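Local coordinates for protein alpha-ketoglutarate-dependent 2,4-dichlorophenoxyacetate dioxygenase (Bradyrhizobium diazoefficiens, PDB 5BKE) that probably acts as a metal- and 2-oxoglutarate-dependent dioxygenase of the TfdA family, the kind of enzyme that degrades aryloxyalkanoate herbicides, at residues D117-L129 / M277-V289. Sequence-based numbering, arbitrary orientation.
Sequences DSSFRPIPAKFSL and MRRATVAGTEPTV. With MN (manganese (II) ion), chain N; OGA (N-oxalylglycine), chain O.
In the metal site of this TauD/TfdA-type dioxygenase, Asp117 and Arg279 meet around one oxygen of N-oxalylglycine. Asp117 OD1 binds manganese at 2.1 Å; His115 and His264 complete the protein's share, and the ligand chelates through O1 and O2'. Arg279 NH1 donates to OGA O1 at 2.8 Å. Asp117 OD2 lies over a guanidinium face, 3.2 Å from Arg279 NH1, a salt bridge of charge alone, with no N-H aimed at it. Ser128 OG donates to the anti lone pair of that OD2 (2.7 Å). A bend at chi3 (91°) turns the guanidinium so that NE and NH2 both hold Thr281 OG1 in its plane, which limits the group's rotation; Asn86 also bonds this hydroxyl. The antiparallel strands 127-132 and 276-281, which carry Ser128 and Arg279, pair through Leu129 N to Ala280 O (2.8 Å) and its reciprocal bond, while Val282 N reaches Phe127 O (2.9 Å) almost straight, at 174°. On the face opposite the metal, Leu129 CD1 packs on Val282 CG2 (4.1 Å). A leucine in place of Arg279 would probably leave OGA O1 without this donor, remove the positive charge beside Asp117 OD2, and take from Thr281 OG1 its two N-H partners. A positive charge held by Thr281 thus sits beside two metal-bound carboxylates, likely adding to the manganese in balancing them.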
loop_
_atom_site.group_PDB
_atom_site.type_symbol
_atom_site.label_atom_id
_atom_site.label_comp_id
_atom_site.label_asym_id
_atom_site.label_seq_id
_atom_site.Cartn_x
_atom_site.Cartn_y
_atom_site.Cartn_z
ATOM N N ASP C 117 -10.473 -35.145 21.839
ATOM C CA ASP C 117 -10.967 -36.006 22.922
ATOM C C ASP C 117 -12.394 -35.648 23.300
ATOM O O ASP C 117 -12.751 -34.446 23.375
ATOM C CB ASP C 117 -10.102 -35.917 24.187
ATOM C CG ASP C 117 -8.738 -36.561 24.037
ATOM O OD1 ASP C 117 -8.576 -37.537 23.273
ATOM O OD2 ASP C 117 -7.814 -36.083 24.728
ATOM N N SER C 118 -13.176 -36.711 23.535
ATOM C CA SER C 118 -14.563 -36.607 23.999
ATOM C C SER C 118 -15.463 -35.769 23.080
ATOM O O SER C 118 -16.433 -35.149 23.542
ATOM C CB SER C 118 -14.614 -36.090 25.443
ATOM O OG SER C 118 -14.086 -37.045 26.345
ATOM N N SER C 119 -15.144 -35.744 21.784
ATOM C CA SER C 119 -15.968 -35.033 20.813
ATOM C C SER C 119 -17.340 -35.729 20.637
ATOM O O SER C 119 -18.291 -35.131 20.111
ATOM C CB SER C 119 -15.217 -34.833 19.483
ATOM O OG SER C 119 -15.051 -36.036 18.758
ATOM N N PHE C 120 -17.413 -36.986 21.096
ATOM C CA PHE C 120 -18.653 -37.785 21.215
ATOM C C PHE C 120 -19.542 -37.415 22.417
ATOM O O PHE C 120 -20.551 -38.075 22.657
ATOM C CB PHE C 120 -18.309 -39.286 21.278
ATOM C CG PHE C 120 -17.322 -39.634 22.357
ATOM C CD1 PHE C 120 -17.733 -39.769 23.695
ATOM C CD2 PHE C 120 -15.966 -39.811 22.047
ATOM C CE1 PHE C 120 -16.806 -40.068 24.695
ATOM C CE2 PHE C 120 -15.037 -40.124 23.044
ATOM C CZ PHE C 120 -15.457 -40.247 24.368
ATOM N N ARG C 121 -19.161 -36.388 23.180
ATOM C CA ARG C 121 -19.961 -35.893 24.309
ATOM C C ARG C 121 -20.642 -34.572 23.970
ATOM O O ARG C 121 -20.038 -33.738 23.278
ATOM C CB ARG C 121 -19.100 -35.677 25.553
ATOM C CG ARG C 121 -18.400 -36.915 26.065
ATOM C CD ARG C 121 -17.771 -36.631 27.419
ATOM N NE ARG C 121 -16.918 -37.744 27.825
ATOM C CZ ARG C 121 -17.350 -38.875 28.381
ATOM N NH1 ARG C 121 -18.649 -39.073 28.618
ATOM N NH2 ARG C 121 -16.470 -39.820 28.696
ATOM N N PRO C 122 -21.893 -34.364 24.462
ATOM C CA PRO C 122 -22.597 -33.108 24.170
ATOM C C PRO C 122 -21.815 -31.860 24.617
ATOM O O PRO C 122 -21.856 -30.829 23.933
ATOM C CB PRO C 122 -23.932 -33.253 24.935
ATOM C CG PRO C 122 -23.756 -34.423 25.846
ATOM C CD PRO C 122 -22.782 -35.322 25.150
ATOM N N ILE C 123 -21.116 -31.962 25.746
ATOM C CA ILE C 123 -20.142 -30.947 26.146
ATOM C C ILE C 123 -18.744 -31.589 26.034
ATOM O O ILE C 123 -18.364 -32.389 26.892
ATOM C CB ILE C 123 -20.426 -30.349 27.553
ATOM C CG1 ILE C 123 -21.839 -29.727 27.614
ATOM C CG2 ILE C 123 -19.397 -29.281 27.878
ATOM C CD1 ILE C 123 -22.330 -29.324 28.998
ATOM N N PRO C 124 -17.987 -31.267 24.958
ATOM C CA PRO C 124 -16.692 -31.931 24.778
ATOM C C PRO C 124 -15.617 -31.364 25.704
ATOM O O PRO C 124 -15.752 -30.239 26.186
ATOM C CB PRO C 124 -16.358 -31.640 23.316
ATOM C CG PRO C 124 -16.999 -30.309 23.049
ATOM C CD PRO C 124 -18.257 -30.286 23.881
ATOM N N ALA C 125 -14.563 -32.144 25.930
ATOM C CA ALA C 125 -13.461 -31.791 26.832
ATOM C C ALA C 125 -12.785 -30.452 26.499
ATOM O O ALA C 125 -12.744 -30.044 25.344
ATOM C CB ALA C 125 -12.428 -32.898 26.829
ATOM N N LYS C 126 -12.292 -29.781 27.536
ATOM C CA LYS C 126 -11.453 -28.609 27.404
ATOM C C LYS C 126 -9.987 -29.064 27.234
ATOM O O LYS C 126 -9.529 -29.242 26.099
ATOM C CB LYS C 126 -11.654 -27.702 28.625
ATOM C CG LYS C 126 -11.110 -26.294 28.485
ATOM C CD LYS C 126 -11.430 -25.481 29.729
ATOM C CE LYS C 126 -10.384 -24.398 29.971
ATOM N NZ LYS C 126 -10.657 -23.601 31.200
ATOM N N PHE C 127 -9.274 -29.295 28.341
ATOM C CA PHE C 127 -7.862 -29.711 28.278
ATOM C C PHE C 127 -7.692 -31.189 28.571
ATOM O O PHE C 127 -8.411 -31.753 29.413
ATOM C CB PHE C 127 -6.978 -28.926 29.263
ATOM C CG PHE C 127 -6.951 -27.428 29.039
ATOM C CD1 PHE C 127 -7.305 -26.857 27.811
ATOM C CD2 PHE C 127 -6.522 -26.588 30.061
ATOM C CE1 PHE C 127 -7.262 -25.481 27.626
ATOM C CE2 PHE C 127 -6.468 -25.204 29.878
ATOM C CZ PHE C 127 -6.848 -24.653 28.661
ATOM N N SER C 128 -6.740 -31.800 27.880
ATOM C CA SER C 128 -6.228 -33.122 28.217
ATOM C C SER C 128 -4.753 -33.038 28.597
ATOM O O SER C 128 -3.972 -32.328 27.945
ATOM C CB SER C 128 -6.381 -34.070 27.043
ATOM O OG SER C 128 -7.736 -34.235 26.670
ATOM N N LEU C 129 -4.370 -33.775 29.637
ATOM C CA LEU C 129 -3.004 -33.708 30.183
ATOM C C LEU C 129 -2.383 -35.101 30.255
ATOM O O LEU C 129 -2.811 -35.926 31.065
ATOM C CB LEU C 129 -3.011 -33.058 31.570
ATOM C CG LEU C 129 -3.504 -31.618 31.716
ATOM C CD1 LEU C 129 -5.023 -31.475 31.743
ATOM C CD2 LEU C 129 -2.901 -31.040 32.980
ATOM N N MET C 277 0.930 -44.662 29.831
ATOM C CA MET C 277 0.546 -43.278 29.568
ATOM C C MET C 277 -0.775 -43.007 30.286
ATOM O O MET C 277 -1.739 -43.778 30.146
ATOM C CB MET C 277 0.398 -43.019 28.055
ATOM C CG MET C 277 1.576 -43.450 27.185
ATOM S SD MET C 277 3.123 -42.562 27.509
ATOM C CE MET C 277 2.754 -40.965 26.777
ATOM N N ARG C 278 -0.805 -41.923 31.058
ATOM C CA ARG C 278 -1.940 -41.584 31.927
ATOM C C ARG C 278 -2.399 -40.141 31.689
ATOM O O ARG C 278 -1.579 -39.226 31.634
ATOM C CB ARG C 278 -1.567 -41.793 33.395
ATOM C CG ARG C 278 -0.897 -43.130 33.682
ATOM C CD ARG C 278 -0.661 -43.350 35.160
ATOM N NE ARG C 278 0.069 -44.591 35.378
ATOM C CZ ARG C 278 0.471 -45.056 36.561
ATOM N NH1 ARG C 278 0.227 -44.391 37.690
ATOM N NH2 ARG C 278 1.134 -46.206 36.611
ATOM N N ARG C 279 -3.711 -39.962 31.559
ATOM C CA ARG C 279 -4.332 -38.689 31.165
ATOM C C ARG C 279 -5.241 -38.110 32.261
ATOM O O ARG C 279 -6.026 -38.836 32.858
ATOM C CB ARG C 279 -5.137 -38.877 29.860
ATOM C CG ARG C 279 -5.589 -37.584 29.182
ATOM C CD ARG C 279 -6.400 -37.851 27.922
ATOM N NE ARG C 279 -7.830 -37.931 28.203
ATOM C CZ ARG C 279 -8.764 -38.418 27.380
ATOM N NH1 ARG C 279 -8.455 -38.904 26.183
ATOM N NH2 ARG C 279 -10.035 -38.421 27.768
ATOM N N ALA C 280 -5.114 -36.815 32.530
ATOM C CA ALA C 280 -6.153 -36.079 33.256
ATOM C C ALA C 280 -6.968 -35.282 32.239
ATOM O O ALA C 280 -6.407 -34.716 31.282
ATOM C CB ALA C 280 -5.553 -35.164 34.307
ATOM N N THR C 281 -8.282 -35.253 32.435
ATOM C CA THR C 281 -9.186 -34.542 31.521
ATOM C C THR C 281 -10.024 -33.498 32.255
ATOM O O THR C 281 -10.682 -33.803 33.256
ATOM C CB THR C 281 -10.079 -35.508 30.721
ATOM O OG1 THR C 281 -9.286 -36.609 30.267
ATOM C CG2 THR C 281 -10.661 -34.812 29.501
ATOM N N VAL C 282 -9.964 -32.269 31.754
ATOM C CA VAL C 282 -10.743 -31.162 32.293
ATOM C C VAL C 282 -12.007 -31.044 31.461
ATOM O O VAL C 282 -11.929 -30.907 30.230
ATOM C CB VAL C 282 -9.968 -29.832 32.249
ATOM C CG1 VAL C 282 -10.793 -28.692 32.847
ATOM C CG2 VAL C 282 -8.637 -29.967 32.970
ATOM N N ALA C 283 -13.159 -31.103 32.134
ATOM C CA ALA C 283 -14.471 -31.010 31.485
ATOM C C ALA C 283 -14.607 -29.715 30.703
ATOM O O ALA C 283 -14.071 -28.691 31.112
ATOM C CB ALA C 283 -15.586 -31.103 32.528
ATOM N N GLY C 284 -15.337 -29.767 29.594
ATOM C CA GLY C 284 -15.738 -28.557 28.863
ATOM C C GLY C 284 -16.797 -27.743 29.598
ATOM O O GLY C 284 -17.500 -28.270 30.456
ATOM N N THR C 285 -16.905 -26.460 29.247
ATOM C CA THR C 285 -17.867 -25.532 29.869
ATOM C C THR C 285 -19.180 -25.450 29.077
ATOM O O THR C 285 -20.277 -25.531 29.655
ATOM C CB THR C 285 -17.297 -24.102 29.983
ATOM O OG1 THR C 285 -15.891 -24.151 30.280
ATOM C CG2 THR C 285 -18.036 -23.305 31.066
ATOM N N GLU C 286 -19.057 -25.287 27.761
ATOM C CA GLU C 286 -20.206 -25.007 26.917
ATOM C C GLU C 286 -20.197 -25.912 25.685
ATOM O O GLU C 286 -19.121 -26.257 25.194
ATOM C CB GLU C 286 -20.209 -23.519 26.532
ATOM C CG GLU C 286 -21.505 -22.798 26.893
ATOM C CD GLU C 286 -21.300 -21.330 27.232
ATOM O OE1 GLU C 286 -21.744 -20.468 26.440
ATOM O OE2 GLU C 286 -20.699 -21.032 28.290
ATOM N N PRO C 287 -21.392 -26.321 25.193
ATOM C CA PRO C 287 -21.448 -27.146 23.979
ATOM C C PRO C 287 -21.092 -26.332 22.716
ATOM O O PRO C 287 -20.852 -25.119 22.810
ATOM C CB PRO C 287 -22.914 -27.604 23.945
ATOM C CG PRO C 287 -23.658 -26.493 24.603
ATOM C CD PRO C 287 -22.749 -26.029 25.710
ATOM N N THR C 288 -21.033 -26.986 21.558
ATOM C CA THR C 288 -20.917 -26.246 20.289
ATOM C C THR C 288 -22.302 -26.008 19.651
ATOM O O THR C 288 -22.468 -25.062 18.877
ATOM C CB THR C 288 -19.899 -26.870 19.292
ATOM O OG1 THR C 288 -20.336 -28.167 18.889
ATOM C CG2 THR C 288 -18.501 -26.971 19.907
ATOM N N VAL C 289 -23.280 -26.852 19.999
ATOM C CA VAL C 289 -24.684 -26.675 19.582
ATOM C C VAL C 289 -25.688 -26.990 20.693
ATOM O O VAL C 289 -25.640 -28.059 21.294
ATOM C CB VAL C 289 -25.073 -27.477 18.306
ATOM C CG1 VAL C 289 -24.908 -26.627 17.059
ATOM C CG2 VAL C 289 -24.296 -28.774 18.184
HETATM MN MN MN N . -6.932 -38.661 22.694
HETATM C C1 OGA O . -5.183 -39.413 24.714
HETATM C C2 OGA O . -4.515 -39.900 23.527
HETATM C C4 OGA O . -2.444 -40.850 22.602
HETATM C C5 OGA O . -1.204 -41.442 23.214
HETATM O O1 OGA O . -6.223 -38.728 24.549
HETATM O O2 OGA O . -4.676 -39.657 25.831
HETATM O "O2'" OGA O . -5.165 -39.982 22.489
HETATM O O3 OGA O . -1.366 -42.360 24.052
HETATM N N1 OGA O . -3.226 -40.191 23.637
HETATM O O4 OGA O . -0.087 -40.988 22.876
HETATM O O HOH W 1 -22.075 -29.580 21.442
HETATM O O HOH W 2 -16.569 -32.458 28.817
HETATM O O HOH W 3 -13.058 -22.499 30.261
#